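Arylesterase (Sulfolobus solfataricus, PDB 5L2P) hydrolyses aromatic esters such as phenyl acetate, p-nitrophenyl fatty acid esters and organophosphates such as paraoxon, as a serine esterase of the GDXG lipolytic family. Local coordinates at residues E49-K54 and I64-P69; L57-L62 and D113-P118; L176-P181 and A299-I304; V246-D251 and H281-S286. All coordinates share one frame; numbering follows the deposited sequence.

All four contacts rest on one mixed eight-stranded sheet, running from edge strand 49-56 to edge strand 271-276. Contacts 1 and 2 share strand 61-68, next to the edge strand 49-56, and touch, with centres about 18 Å apart; along the chain their segments alternate. Contacts 3 and 4 follow, on the neighbouring strands 178-182 and 242-248, about 20 Å apart between centres; they touch where Pro-181 meets Val-246, and both segments of contact 4 fall between the two of contact 3. Contacts 2 and 4 lie on opposite sides of the chain's centre, about 29 Å apart between centres. The probable catalytic acid and histidine sit at contact 4, while contact 1 finishes the far edge.

Contact 1 of 4, residues E49-K54 and I64-P69; sequences ETRDMK and IRIYSP
Glu-49 to Met-53 and Ile-64 to Ser-68 pair as an antiparallel hairpin at one edge of the central sheet, the axes of the two segments running at 161°. Glu-49/Ser-68, Arg-51/Ile-66 and Met-53/Ile-64 are the hydrogen-bonded pairs, each with two N-H...O bonds; Ile-66 N to Arg-51 O measures 2.8 Å. On the face that carries Thr-50, Asp-52, Arg-65 and Tyr-67, the contact is carried by the guanidinium of Arg-65. Its CG stands anti to the backbone N (chi1 -169°), and a bend at chi3 folds the head back over the partner strand. There Asp-52 OD1 lies over the guanidinium face, 2.7 Å from Arg-65 NH1, so the attraction is one of charges with no N-H aimed at the oxygen. Thr-50 CG2 touches the guanidinium edge, 3.4 Å from Arg-65 NH1, while NH2 takes a second carboxylate, Glu-92. A leucine in place of Arg-65 would probably leave the carboxylates of Asp-52 and Glu-92 without the positive charge they share. On the other face, Met-53 CG lies alongside Ile-64 CG1 at 3.6 Å, both side chains touching Trp-135 of helix 124-138, and the Arg-51 guanidinium rests with one face over Ile-66. A second strand, 61-68, that runs against both its neighbours in an otherwise parallel sheet is characteristic of the alpha/beta hydrolase fold.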
loop_
_atom_site.group_PDB
_atom_site.type_symbol
_atom_site.label_atom_id
_atom_site.label_comp_id
_atom_site.label_asym_id
_atom_site.label_seq_id
_atom_site.Cartn_x
_atom_site.Cartn_y
_atom_site.Cartn_z
ATOM N N GLU A 49 33.560 -22.427 -19.436
ATOM C CA GLU A 49 33.217 -23.658 -20.108
ATOM C C GLU A 49 31.735 -24.008 -19.901
ATOM O O GLU A 49 31.095 -23.567 -18.972
ATOM C CB GLU A 49 34.070 -24.782 -19.537
ATOM C CG GLU A 49 34.124 -26.032 -20.411
ATOM C CD GLU A 49 34.742 -27.223 -19.696
ATOM O OE1 GLU A 49 35.376 -27.044 -18.633
ATOM O OE2 GLU A 49 34.607 -28.347 -20.204
ATOM N N THR A 50 31.197 -24.830 -20.796
ATOM C CA THR A 50 29.817 -25.295 -20.772
ATOM C C THR A 50 29.817 -26.761 -21.136
ATOM O O THR A 50 30.428 -27.154 -22.123
ATOM C CB THR A 50 28.986 -24.498 -21.794
ATOM O OG1 THR A 50 28.706 -23.207 -21.228
ATOM C CG2 THR A 50 27.691 -25.159 -22.137
ATOM N N ARG A 51 29.118 -27.573 -20.359
ATOM C CA ARG A 51 29.094 -29.011 -20.577
ATOM C C ARG A 51 27.678 -29.516 -20.349
ATOM O O ARG A 51 27.112 -29.315 -19.277
ATOM C CB ARG A 51 30.088 -29.705 -19.646
ATOM C CG ARG A 51 30.214 -31.214 -19.774
ATOM C CD ARG A 51 31.462 -31.761 -19.067
ATOM N NE ARG A 51 31.412 -31.671 -17.584
ATOM C CZ ARG A 51 31.925 -30.677 -16.838
ATOM N NH1 ARG A 51 32.564 -29.633 -17.377
ATOM N NH2 ARG A 51 31.816 -30.718 -15.504
ATOM N N ASP A 52 27.097 -30.130 -21.384
ATOM C CA ASP A 52 25.774 -30.744 -21.280
ATOM C C ASP A 52 25.934 -32.193 -20.925
ATOM O O ASP A 52 26.871 -32.819 -21.376
ATOM C CB ASP A 52 25.027 -30.649 -22.592
ATOM C CG ASP A 52 24.488 -29.265 -22.870
ATOM O OD1 ASP A 52 24.430 -28.436 -21.962
ATOM O OD2 ASP A 52 24.083 -29.029 -24.030
ATOM N N MET A 53 25.032 -32.711 -20.102
ATOM C CA MET A 53 25.028 -34.134 -19.735
ATOM C C MET A 53 23.678 -34.545 -19.165
ATOM O O MET A 53 22.791 -33.716 -19.073
ATOM C CB MET A 53 26.155 -34.467 -18.750
ATOM C CG MET A 53 26.040 -33.905 -17.340
ATOM S SD MET A 53 27.224 -34.779 -16.248
ATOM C CE MET A 53 28.815 -34.363 -16.999
ATOM N N LYS A 54 23.523 -35.813 -18.820
ATOM C CA LYS A 54 22.270 -36.316 -18.278
ATOM C C LYS A 54 22.484 -37.119 -17.002
ATOM O O LYS A 54 23.366 -37.945 -16.936
ATOM C CB LYS A 54 21.561 -37.177 -19.302
ATOM C CG LYS A 54 20.785 -36.405 -20.350
ATOM C CD LYS A 54 20.480 -37.317 -21.563
ATOM C CE LYS A 54 19.430 -36.736 -22.505
ATOM N NZ LYS A 54 19.741 -35.376 -23.051
ATOM N N ILE A 64 21.145 -31.792 -17.708
ATOM C CA ILE A 64 21.691 -30.647 -17.029
ATOM C C ILE A 64 22.759 -29.968 -17.869
ATOM O O ILE A 64 23.279 -30.552 -18.798
ATOM C CB ILE A 64 22.294 -31.032 -15.651
ATOM C CG1 ILE A 64 23.375 -32.078 -15.809
ATOM C CG2 ILE A 64 21.207 -31.573 -14.740
ATOM C CD1 ILE A 64 24.166 -32.288 -14.518
ATOM N N ARG A 65 23.055 -28.709 -17.532
ATOM C CA ARG A 65 24.174 -28.002 -18.130
ATOM C C ARG A 65 25.038 -27.458 -16.983
ATOM O O ARG A 65 24.548 -26.791 -16.088
ATOM C CB ARG A 65 23.689 -26.870 -19.014
ATOM C CG ARG A 65 24.813 -26.254 -19.872
ATOM C CD ARG A 65 24.363 -25.070 -20.752
ATOM N NE ARG A 65 23.273 -25.354 -21.669
ATOM C CZ ARG A 65 23.418 -25.850 -22.876
ATOM N NH1 ARG A 65 24.626 -26.123 -23.337
ATOM N NH2 ARG A 65 22.349 -26.069 -23.618
ATOM N N ILE A 66 26.328 -27.760 -17.024
ATOM C CA ILE A 66 27.288 -27.270 -16.052
ATOM C C ILE A 66 28.031 -26.065 -16.624
ATOM O O ILE A 66 28.664 -26.182 -17.698
ATOM C CB ILE A 66 28.392 -28.295 -15.722
ATOM C CG1 ILE A 66 27.856 -29.735 -15.586
ATOM C CG2 ILE A 66 29.137 -27.860 -14.463
ATOM C CD1 ILE A 66 26.596 -29.862 -14.728
ATOM N N TYR A 67 27.968 -24.931 -15.892
ATOM C CA TYR A 67 28.679 -23.713 -16.292
ATOM C C TYR A 67 29.904 -23.511 -15.442
ATOM O O TYR A 67 29.803 -23.521 -14.240
ATOM C CB TYR A 67 27.792 -22.499 -16.161
ATOM C CG TYR A 67 26.530 -22.526 -16.975
ATOM C CD1 TYR A 67 25.419 -23.260 -16.575
ATOM C CD2 TYR A 67 26.423 -21.803 -18.123
ATOM C CE1 TYR A 67 24.251 -23.266 -17.340
ATOM C CE2 TYR A 67 25.281 -21.830 -18.898
ATOM C CZ TYR A 67 24.198 -22.553 -18.488
ATOM O OH TYR A 67 23.029 -22.540 -19.192
ATOM N N SER A 68 31.057 -23.312 -16.073
ATOM C CA SER A 68 32.260 -22.932 -15.365
ATOM C C SER A 68 32.540 -21.475 -15.638
ATOM O O SER A 68 32.493 -21.073 -16.784
ATOM C CB SER A 68 33.444 -23.734 -15.848
ATOM O OG SER A 68 33.197 -25.103 -15.732
ATOM N N PRO A 69 32.831 -20.679 -14.583
ATOM C CA PRO A 69 32.995 -19.240 -14.762
ATOM C C PRO A 69 34.277 -18.873 -15.494
ATOM O O PRO A 69 35.168 -19.686 -15.613
ATOM C CB PRO A 69 33.025 -18.713 -13.319
ATOM C CG PRO A 69 33.593 -19.824 -12.539
ATOM C CD PRO A 69 33.042 -21.070 -13.181
#

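Contact 2 of 4, residues L57-L62 and D113-P118; sequences LEDYEL and DYRLAP
Arg-115 reaches across to Tyr-60 and stacks on its ring, tying the turn of the first hairpin to the loop that follows strand 108-112 of the alpha/beta hydrolase fold. Guanidinium and ring planes are only 5° apart, with centres at 4.4 Å, and the two side chains run alongside one another, head to root. It is the aliphatic part of the arginine that sits squarely over the ring: Arg-115 CD lies 3.6 Å from the Tyr-60 centroid, a CH-pi contact almost on the normal. The charged head is displaced toward the root of the tyrosine, where it covers CB, making the cation-pi term off-centre. A bend at chi3 (-78°) in a chain otherwise extended beyond CG turns the head flat along the ring. From that position the guanidinium also collects charge: Asp-59 OD2 meets NH1 in the guanidinium plane, NH2 is salt-bridged to Asp-128 of helix 124-138, and Tyr-120 adds another cation-pi partner. An alanine in place of Arg-115 is likely to leave Asp-59 and Asp-128 without their shared counter-charge and bare one face of the Tyr-60 ring. Leu-62 makes the third large contribution, pushing CD1 against the backbone of the loop, 3.9 Å from Tyr-114 CA. Tyr-114 itself starts away from the hairpin and hydrogen-bonds through OH to the carbonyl of His-82, in the probable oxyanion-hole motif. The Asp-59 bond is nearly straight, Arg-115 NH1 to Asp-59 OD2 3.1 Å with 173° at the hydrogen, yet it reaches the oxygen from above the carboxylate plane.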
loop_
_atom_site.group_PDB
_atom_site.type_symbol
_atom_site.label_atom_id
_atom_site.label_comp_id
_atom_site.label_asym_id
_atom_site.label_seq_id
_atom_site.Cartn_x
_atom_site.Cartn_y
_atom_site.Cartn_z
ATOM N N LEU A 57 18.157 -41.152 -13.758
ATOM C CA LEU A 57 17.146 -41.506 -12.752
ATOM C C LEU A 57 16.530 -42.849 -13.160
ATOM O O LEU A 57 16.728 -43.305 -14.291
ATOM C CB LEU A 57 16.080 -40.411 -12.636
ATOM C CG LEU A 57 16.658 -39.006 -12.390
ATOM C CD1 LEU A 57 15.600 -37.921 -12.586
ATOM C CD2 LEU A 57 17.376 -38.875 -11.026
ATOM N N GLU A 58 15.802 -43.495 -12.249
ATOM C CA GLU A 58 15.281 -44.848 -12.527
ATOM C C GLU A 58 14.237 -44.883 -13.668
ATOM O O GLU A 58 14.133 -45.887 -14.376
ATOM C CB GLU A 58 14.793 -45.549 -11.239
ATOM C CG GLU A 58 15.953 -46.109 -10.394
ATOM C CD GLU A 58 15.524 -46.909 -9.154
ATOM O OE1 GLU A 58 14.760 -46.382 -8.311
ATOM O OE2 GLU A 58 15.976 -48.068 -9.001
ATOM N N ASP A 59 13.520 -43.785 -13.889
ATOM C CA ASP A 59 12.496 -43.719 -14.938
ATOM C C ASP A 59 12.778 -42.658 -16.025
ATOM O O ASP A 59 11.941 -42.434 -16.908
ATOM C CB ASP A 59 11.118 -43.438 -14.295
ATOM C CG ASP A 59 11.045 -42.058 -13.600
ATOM O OD1 ASP A 59 12.080 -41.566 -13.090
ATOM O OD2 ASP A 59 9.937 -41.479 -13.546
ATOM N N TYR A 60 13.935 -42.006 -15.960
ATOM C CA TYR A 60 14.194 -40.819 -16.788
ATOM C C TYR A 60 15.672 -40.431 -16.785
ATOM O O TYR A 60 16.442 -40.762 -15.865
ATOM C CB TYR A 60 13.369 -39.619 -16.265
ATOM C CG TYR A 60 13.273 -38.427 -17.201
ATOM C CD1 TYR A 60 12.529 -38.514 -18.379
ATOM C CD2 TYR A 60 13.877 -37.201 -16.888
ATOM C CE1 TYR A 60 12.406 -37.435 -19.236
ATOM C CE2 TYR A 60 13.775 -36.114 -17.752
ATOM C CZ TYR A 60 13.033 -36.236 -18.925
ATOM O OH TYR A 60 12.902 -35.150 -19.765
ATOM N N GLU A 61 16.067 -39.718 -17.832
ATOM C CA GLU A 61 17.434 -39.167 -17.950
ATOM C C GLU A 61 17.280 -37.667 -17.847
ATOM O O GLU A 61 16.752 -37.036 -18.757
ATOM C CB GLU A 61 18.090 -39.546 -19.285
ATOM C CG GLU A 61 18.233 -41.046 -19.534
ATOM C CD GLU A 61 18.575 -41.346 -20.995
ATOM O OE1 GLU A 61 19.363 -40.519 -21.553
ATOM O OE2 GLU A 61 18.071 -42.373 -21.575
ATOM N N LEU A 62 17.723 -37.086 -16.738
ATOM C CA LEU A 62 17.484 -35.655 -16.483
ATOM C C LEU A 62 18.609 -34.791 -17.047
ATOM O O LEU A 62 19.730 -34.860 -16.562
ATOM C CB LEU A 62 17.335 -35.417 -14.982
ATOM C CG LEU A 62 17.252 -33.997 -14.433
ATOM C CD1 LEU A 62 16.070 -33.323 -15.063
ATOM C CD2 LEU A 62 17.088 -34.070 -12.912
ATOM N N ASP A 113 17.044 -29.213 -16.388
ATOM C CA ASP A 113 15.829 -29.377 -17.216
ATOM C C ASP A 113 14.822 -30.331 -16.594
ATOM O O ASP A 113 14.642 -31.436 -17.083
ATOM C CB ASP A 113 16.187 -29.890 -18.628
ATOM C CG ASP A 113 16.159 -28.824 -19.660
ATOM O OD1 ASP A 113 15.589 -27.728 -19.413
ATOM O OD2 ASP A 113 16.696 -29.117 -20.730
ATOM N N TYR A 114 14.176 -29.898 -15.519
ATOM C CA TYR A 114 13.179 -30.721 -14.831
ATOM C C TYR A 114 11.990 -30.946 -15.735
ATOM O O TYR A 114 11.695 -30.148 -16.615
ATOM C CB TYR A 114 12.744 -30.069 -13.484
ATOM C CG TYR A 114 12.218 -28.661 -13.623
ATOM C CD1 TYR A 114 10.879 -28.432 -13.922
ATOM C CD2 TYR A 114 13.061 -27.561 -13.487
ATOM C CE1 TYR A 114 10.393 -27.150 -14.081
ATOM C CE2 TYR A 114 12.579 -26.258 -13.631
ATOM C CZ TYR A 114 11.250 -26.060 -13.929
ATOM O OH TYR A 114 10.755 -24.802 -14.062
ATOM N N ARG A 115 11.282 -32.038 -15.487
ATOM C CA ARG A 115 10.098 -32.373 -16.294
ATOM C C ARG A 115 8.936 -31.437 -16.026
ATOM O O ARG A 115 8.694 -31.051 -14.877
ATOM C CB ARG A 115 9.669 -33.816 -16.060
ATOM C CG ARG A 115 10.557 -34.820 -16.750
ATOM C CD ARG A 115 10.184 -36.235 -16.351
ATOM N NE ARG A 115 10.698 -36.580 -15.052
ATOM C CZ ARG A 115 10.583 -37.770 -14.467
ATOM N NH1 ARG A 115 9.980 -38.760 -15.074
ATOM N NH2 ARG A 115 11.100 -37.964 -13.261
ATOM N N LEU A 116 8.204 -31.134 -17.095
ATOM C CA LEU A 116 7.173 -30.112 -17.108
ATOM C C LEU A 116 5.753 -30.671 -17.228
ATOM O O LEU A 116 5.543 -31.781 -17.760
ATOM C CB LEU A 116 7.403 -29.159 -18.290
ATOM C CG LEU A 116 8.785 -28.502 -18.371
ATOM C CD1 LEU A 116 8.867 -27.617 -19.593
ATOM C CD2 LEU A 116 9.082 -27.694 -17.118
ATOM N N ALA A 117 4.780 -29.896 -16.732
ATOM C CA ALA A 117 3.362 -30.177 -16.962
ATOM C C ALA A 117 2.950 -29.637 -18.335
ATOM O O ALA A 117 3.670 -28.818 -18.909
ATOM C CB ALA A 117 2.529 -29.529 -15.886
ATOM N N PRO A 118 1.814 -30.101 -18.891
ATOM C CA PRO A 118 0.886 -31.112 -18.393
ATOM C C PRO A 118 1.344 -32.585 -18.510
ATOM O O PRO A 118 0.652 -33.467 -18.016
ATOM C CB PRO A 118 -0.342 -30.893 -19.284
ATOM C CG PRO A 118 0.221 -30.503 -20.592
ATOM C CD PRO A 118 1.430 -29.656 -20.251
#

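Contact 3 of 4, residues L176-P181 and A299-I304; sequences LTAQVP and ALLKDI
Leu-301 and Ile-304 form one ridge of helix 287-305 and press it onto strand 178-182, a helix-on-sheet layer of the alpha/beta hydrolase sandwich. The strand segment and the helix segment run almost antiparallel, at 172°, with axes 10.6 Å apart, and the joint is made by side chains alone. On the strand, the alternate residues Ala-178 and Val-180 face the helix. Ala-178, being small, makes a shallow hollow between Thr-177 and Val-180, and both helix side chains dip toward it. Leu-301 sends in a single methyl: CD2 lodges between the Ala-178 CB, 4.1 Å away, and Val-180 CG2, at 4.0 Å. With CG anti to the carbonyl carbon (chi1 -70°) the side chain leans toward the strand, and of its two methyls it is CD2 that makes the contact. Ile-304, about one turn further on, brings its CD1 to the same alanine, 4.3 Å from Ala-178 CB. Beyond the hollow, the packing continues along the strand, with Val-180 resting on Ile-297 and Thr-177 on Phe-305. Gln-179 and Pro-181 point to the opposite face of the sheet, where helix 157-171 covers them. The helix has another neighbour as well: Ala-299 packs on Ala-299 of a second subunit, and Asp-303 makes a salt bridge to Arg-291 of that subunit. At Thr-177, in the approach to the strand, where Thr-177 and Ile-304 overlap side by side, the branch methyl CG2 of Ile-304 comes to 3.5 Å from Thr-177 OG1.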
loop_
_atom_site.group_PDB
_atom_site.type_symbol
_atom_site.label_atom_id
_atom_site.label_comp_id
_atom_site.label_asym_id
_atom_site.label_seq_id
_atom_site.Cartn_x
_atom_site.Cartn_y
_atom_site.Cartn_z
ATOM N N LEU A 176 21.838 -27.051 2.758
ATOM C CA LEU A 176 22.038 -26.082 1.701
ATOM C C LEU A 176 22.512 -24.838 2.384
ATOM O O LEU A 176 22.012 -24.489 3.417
ATOM C CB LEU A 176 20.727 -25.783 0.963
ATOM C CG LEU A 176 20.141 -26.978 0.223
ATOM C CD1 LEU A 176 18.756 -26.683 -0.304
ATOM C CD2 LEU A 176 21.032 -27.390 -0.923
ATOM N N THR A 177 23.476 -24.160 1.788
ATOM C CA THR A 177 24.015 -22.968 2.412
ATOM C C THR A 177 23.116 -21.762 2.208
ATOM O O THR A 177 23.083 -20.874 3.060
ATOM C CB THR A 177 25.475 -22.682 1.965
ATOM O OG1 THR A 177 25.993 -21.577 2.709
ATOM C CG2 THR A 177 25.553 -22.346 0.501
ATOM N N ALA A 178 22.393 -21.726 1.095
ATOM C CA ALA A 178 21.543 -20.592 0.752
ATOM C C ALA A 178 20.437 -20.945 -0.238
ATOM O O ALA A 178 20.483 -21.958 -0.910
ATOM C CB ALA A 178 22.386 -19.478 0.175
ATOM N N GLN A 179 19.414 -20.091 -0.285
ATOM C CA GLN A 179 18.324 -20.214 -1.258
ATOM C C GLN A 179 17.982 -18.834 -1.806
ATOM O O GLN A 179 17.889 -17.849 -1.055
ATOM C CB GLN A 179 17.081 -20.833 -0.597
ATOM C CG GLN A 179 16.570 -20.060 0.614
ATOM C CD GLN A 179 15.227 -20.596 1.069
ATOM O OE1 GLN A 179 14.357 -20.934 0.231
ATOM N NE2 GLN A 179 15.040 -20.703 2.408
ATOM N N VAL A 180 17.780 -18.768 -3.119
ATOM C CA VAL A 180 17.501 -17.514 -3.773
ATOM C C VAL A 180 16.283 -17.619 -4.681
ATOM O O VAL A 180 16.421 -17.736 -5.888
ATOM C CB VAL A 180 18.720 -17.022 -4.568
ATOM C CG1 VAL A 180 18.508 -15.605 -5.080
ATOM C CG2 VAL A 180 19.949 -17.038 -3.668
ATOM N N PRO A 181 15.072 -17.556 -4.085
ATOM C CA PRO A 181 13.864 -17.470 -4.894
ATOM C C PRO A 181 13.639 -16.057 -5.392
ATOM O O PRO A 181 13.466 -15.120 -4.600
ATOM C CB PRO A 181 12.755 -17.903 -3.927
ATOM C CG PRO A 181 13.294 -17.632 -2.574
ATOM C CD PRO A 181 14.779 -17.586 -2.640
ATOM N N ALA A 299 27.122 -11.332 -6.093
ATOM C CA ALA A 299 27.994 -10.712 -5.104
ATOM C C ALA A 299 27.701 -11.209 -3.666
ATOM O O ALA A 299 28.618 -11.431 -2.885
ATOM C CB ALA A 299 27.862 -9.197 -5.155
ATOM N N LEU A 300 26.427 -11.375 -3.340
ATOM C CA LEU A 300 26.019 -11.884 -2.039
ATOM C C LEU A 300 26.322 -13.344 -1.856
ATOM O O LEU A 300 26.792 -13.742 -0.802
ATOM C CB LEU A 300 24.524 -11.646 -1.809
ATOM C CG LEU A 300 24.130 -10.166 -1.684
ATOM C CD1 LEU A 300 22.610 -10.060 -1.610
ATOM C CD2 LEU A 300 24.792 -9.527 -0.471
ATOM N N LEU A 301 26.062 -14.153 -2.878
ATOM C CA LEU A 301 26.447 -15.583 -2.846
ATOM C C LEU A 301 27.945 -15.788 -2.741
ATOM O O LEU A 301 28.426 -16.620 -1.960
ATOM C CB LEU A 301 25.937 -16.312 -4.065
ATOM C CG LEU A 301 24.413 -16.501 -4.114
ATOM C CD1 LEU A 301 24.034 -17.086 -5.454
ATOM C CD2 LEU A 301 23.908 -17.417 -2.986
ATOM N N LYS A 302 28.678 -15.024 -3.532
ATOM C CA LYS A 302 30.152 -15.048 -3.484
ATOM C C LYS A 302 30.632 -14.750 -2.063
ATOM O O LYS A 302 31.533 -15.371 -1.554
ATOM C CB LYS A 302 30.693 -14.013 -4.449
ATOM C CG LYS A 302 32.193 -13.858 -4.442
ATOM C CD LYS A 302 32.562 -12.711 -5.356
ATOM C CE LYS A 302 34.011 -12.326 -5.233
ATOM N NZ LYS A 302 34.318 -11.205 -6.160
ATOM N N ASP A 303 29.982 -13.801 -1.419
ATOM C CA ASP A 303 30.286 -13.443 -0.045
ATOM C C ASP A 303 29.938 -14.530 0.956
ATOM O O ASP A 303 30.647 -14.726 1.921
ATOM C CB ASP A 303 29.538 -12.165 0.320
ATOM C CG ASP A 303 30.155 -11.463 1.403
ATOM O OD1 ASP A 303 29.957 -11.942 2.522
ATOM O OD2 ASP A 303 30.833 -10.460 1.124
ATOM N N ILE A 304 28.849 -15.237 0.735
ATOM C CA ILE A 304 28.543 -16.410 1.558
ATOM C C ILE A 304 29.523 -17.564 1.306
ATOM O O ILE A 304 29.840 -18.295 2.212
ATOM C CB ILE A 304 27.106 -16.891 1.277
ATOM C CG1 ILE A 304 26.094 -15.884 1.816
ATOM C CG2 ILE A 304 26.843 -18.261 1.891
ATOM C CD1 ILE A 304 24.711 -16.029 1.227
#

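Contact 4 of 4, residues V246-D251 and H281-S286; sequences VTAEYD and HAFLGS
Asp-251 and His-281 both place CG anti to the backbone N, chi1 -177° and 177°, and this swings the carboxylate and the imidazole out to meet each other. ND1 of His-281 gives its N-H to Asp-251 OD2 at 2.9 Å, with 155° at the hydrogen. The oxygen lies in the imidazole plane, but the carboxylate is turned nearly perpendicular to the ring, and the donor meets OD2 from above the carboxylate plane. The other oxygen, Asp-251 OD1, accepts a hydrogen bond from the backbone N of Leu-253, which helps fix the carboxylate's rotation. On the far edge of the imidazole, His-281 NE2 is hydrogen-bonded to Ser-156 OG, completing what is probably the Ser-His-Asp catalytic triad of this alpha/beta hydrolase: the acid follows strand 242-248 and the histidine sits in the loop before helix 287-305. Phe-283, two residues beyond the histidine, packs that loop on the strand. Its CZ meets Val-246 CG1 at the ring edge, 3.9 Å away, and the two side chains cross at about a right angle. Ala-248 CB approaches CE1 of the same Phe-283 ring obliquely, at 4.1 Å.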
loop_
_atom_site.group_PDB
_atom_site.type_symbol
_atom_site.label_atom_id
_atom_site.label_comp_id
_atom_site.label_asym_id
_atom_site.label_seq_id
_atom_site.Cartn_x
_atom_site.Cartn_y
_atom_site.Cartn_z
ATOM N N VAL A 246 13.641 -11.939 -3.776
ATOM C CA VAL A 246 13.579 -10.756 -4.612
ATOM C C VAL A 246 12.194 -10.685 -5.232
ATOM O O VAL A 246 11.686 -11.694 -5.706
ATOM C CB VAL A 246 14.646 -10.788 -5.705
ATOM C CG1 VAL A 246 14.637 -9.492 -6.534
ATOM C CG2 VAL A 246 16.001 -10.974 -5.080
ATOM N N THR A 247 11.561 -9.512 -5.157
ATOM C CA THR A 247 10.269 -9.301 -5.728
ATOM C C THR A 247 10.300 -8.107 -6.702
ATOM O O THR A 247 11.256 -7.317 -6.716
ATOM C CB THR A 247 9.198 -9.075 -4.653
ATOM O OG1 THR A 247 9.534 -7.963 -3.812
ATOM C CG2 THR A 247 8.997 -10.322 -3.819
ATOM N N ALA A 248 9.230 -7.974 -7.493
ATOM C CA ALA A 248 9.043 -6.838 -8.348
ATOM C C ALA A 248 7.753 -6.088 -7.988
ATOM O O ALA A 248 6.731 -6.703 -7.677
ATOM C CB ALA A 248 8.980 -7.298 -9.793
ATOM N N GLU A 249 7.777 -4.761 -8.112
ATOM C CA GLU A 249 6.650 -3.925 -7.695
ATOM C C GLU A 249 5.340 -4.184 -8.430
ATOM O O GLU A 249 4.261 -4.253 -7.808
ATOM C CB GLU A 249 7.043 -2.443 -7.801
ATOM C CG GLU A 249 6.001 -1.446 -7.359
ATOM C CD GLU A 249 6.472 -0.032 -7.526
ATOM O OE1 GLU A 249 7.536 0.130 -8.186
ATOM O OE2 GLU A 249 5.802 0.920 -6.981
ATOM N N TYR A 250 5.396 -4.321 -9.741
ATOM C CA TYR A 250 4.155 -4.492 -10.536
ATOM C C TYR A 250 4.010 -5.933 -11.031
ATOM O O TYR A 250 3.739 -6.194 -12.194
ATOM C CB TYR A 250 4.145 -3.474 -11.673
ATOM C CG TYR A 250 4.074 -2.077 -11.123
ATOM C CD1 TYR A 250 2.925 -1.610 -10.483
ATOM C CD2 TYR A 250 5.175 -1.251 -11.180
ATOM C CE1 TYR A 250 2.885 -0.344 -9.941
ATOM C CE2 TYR A 250 5.129 0.027 -10.658
ATOM C CZ TYR A 250 3.976 0.468 -10.041
ATOM O OH TYR A 250 3.896 1.711 -9.494
ATOM N N ASP A 251 4.208 -6.851 -10.093
ATOM C CA ASP A 251 4.135 -8.267 -10.274
ATOM C C ASP A 251 2.990 -8.747 -9.411
ATOM O O ASP A 251 2.902 -8.382 -8.245
ATOM C CB ASP A 251 5.444 -8.865 -9.794
ATOM C CG ASP A 251 5.539 -10.390 -9.994
ATOM O OD1 ASP A 251 4.503 -11.073 -10.194
ATOM O OD2 ASP A 251 6.698 -10.882 -9.929
ATOM N N HIS A 281 6.916 -8.689 -13.523
ATOM C CA HIS A 281 7.389 -10.019 -13.177
ATOM C C HIS A 281 8.620 -10.428 -13.979
ATOM O O HIS A 281 8.658 -10.310 -15.205
ATOM C CB HIS A 281 6.264 -11.012 -13.403
ATOM C CG HIS A 281 6.646 -12.431 -13.157
ATOM N ND1 HIS A 281 6.815 -12.957 -11.895
ATOM C CD2 HIS A 281 6.885 -13.444 -14.021
ATOM C CE1 HIS A 281 7.133 -14.234 -11.991
ATOM N NE2 HIS A 281 7.197 -14.552 -13.272
ATOM N N ALA A 282 9.628 -10.894 -13.251
ATOM C CA ALA A 282 10.891 -11.399 -13.853
ATOM C C ALA A 282 11.724 -10.328 -14.583
ATOM O O ALA A 282 12.659 -10.646 -15.249
ATOM C CB ALA A 282 10.599 -12.588 -14.728
ATOM N N PHE A 283 11.383 -9.061 -14.404
ATOM C CA PHE A 283 12.118 -7.938 -14.982
ATOM C C PHE A 283 12.095 -7.950 -16.508
ATOM O O PHE A 283 12.994 -7.468 -17.159
ATOM C CB PHE A 283 13.538 -7.862 -14.406
ATOM C CG PHE A 283 13.602 -8.208 -12.931
ATOM C CD1 PHE A 283 12.961 -7.440 -11.983
ATOM C CD2 PHE A 283 14.260 -9.353 -12.500
ATOM C CE1 PHE A 283 12.986 -7.772 -10.636
ATOM C CE2 PHE A 283 14.285 -9.701 -11.157
ATOM C CZ PHE A 283 13.643 -8.903 -10.222
ATOM N N LEU A 284 11.006 -8.470 -17.066
ATOM C CA LEU A 284 10.812 -8.531 -18.498
ATOM C C LEU A 284 10.676 -7.159 -19.116
ATOM O O LEU A 284 10.020 -6.274 -18.558
ATOM C CB LEU A 284 9.598 -9.399 -18.807
ATOM C CG LEU A 284 10.022 -10.872 -18.688
ATOM C CD1 LEU A 284 8.879 -11.747 -18.183
ATOM C CD2 LEU A 284 10.606 -11.417 -20.008
ATOM N N GLY A 285 11.273 -7.002 -20.299
ATOM C CA GLY A 285 11.322 -5.710 -20.971
ATOM C C GLY A 285 12.446 -4.799 -20.478
ATOM O O GLY A 285 12.537 -3.649 -20.932
ATOM N N SER A 286 13.263 -5.293 -19.544
ATOM C CA SER A 286 14.399 -4.561 -19.041
ATOM C C SER A 286 15.609 -5.456 -18.805
ATOM O O SER A 286 15.856 -5.892 -17.690
ATOM C CB SER A 286 14.047 -3.833 -17.735
ATOM O OG SER A 286 15.160 -3.046 -17.295
#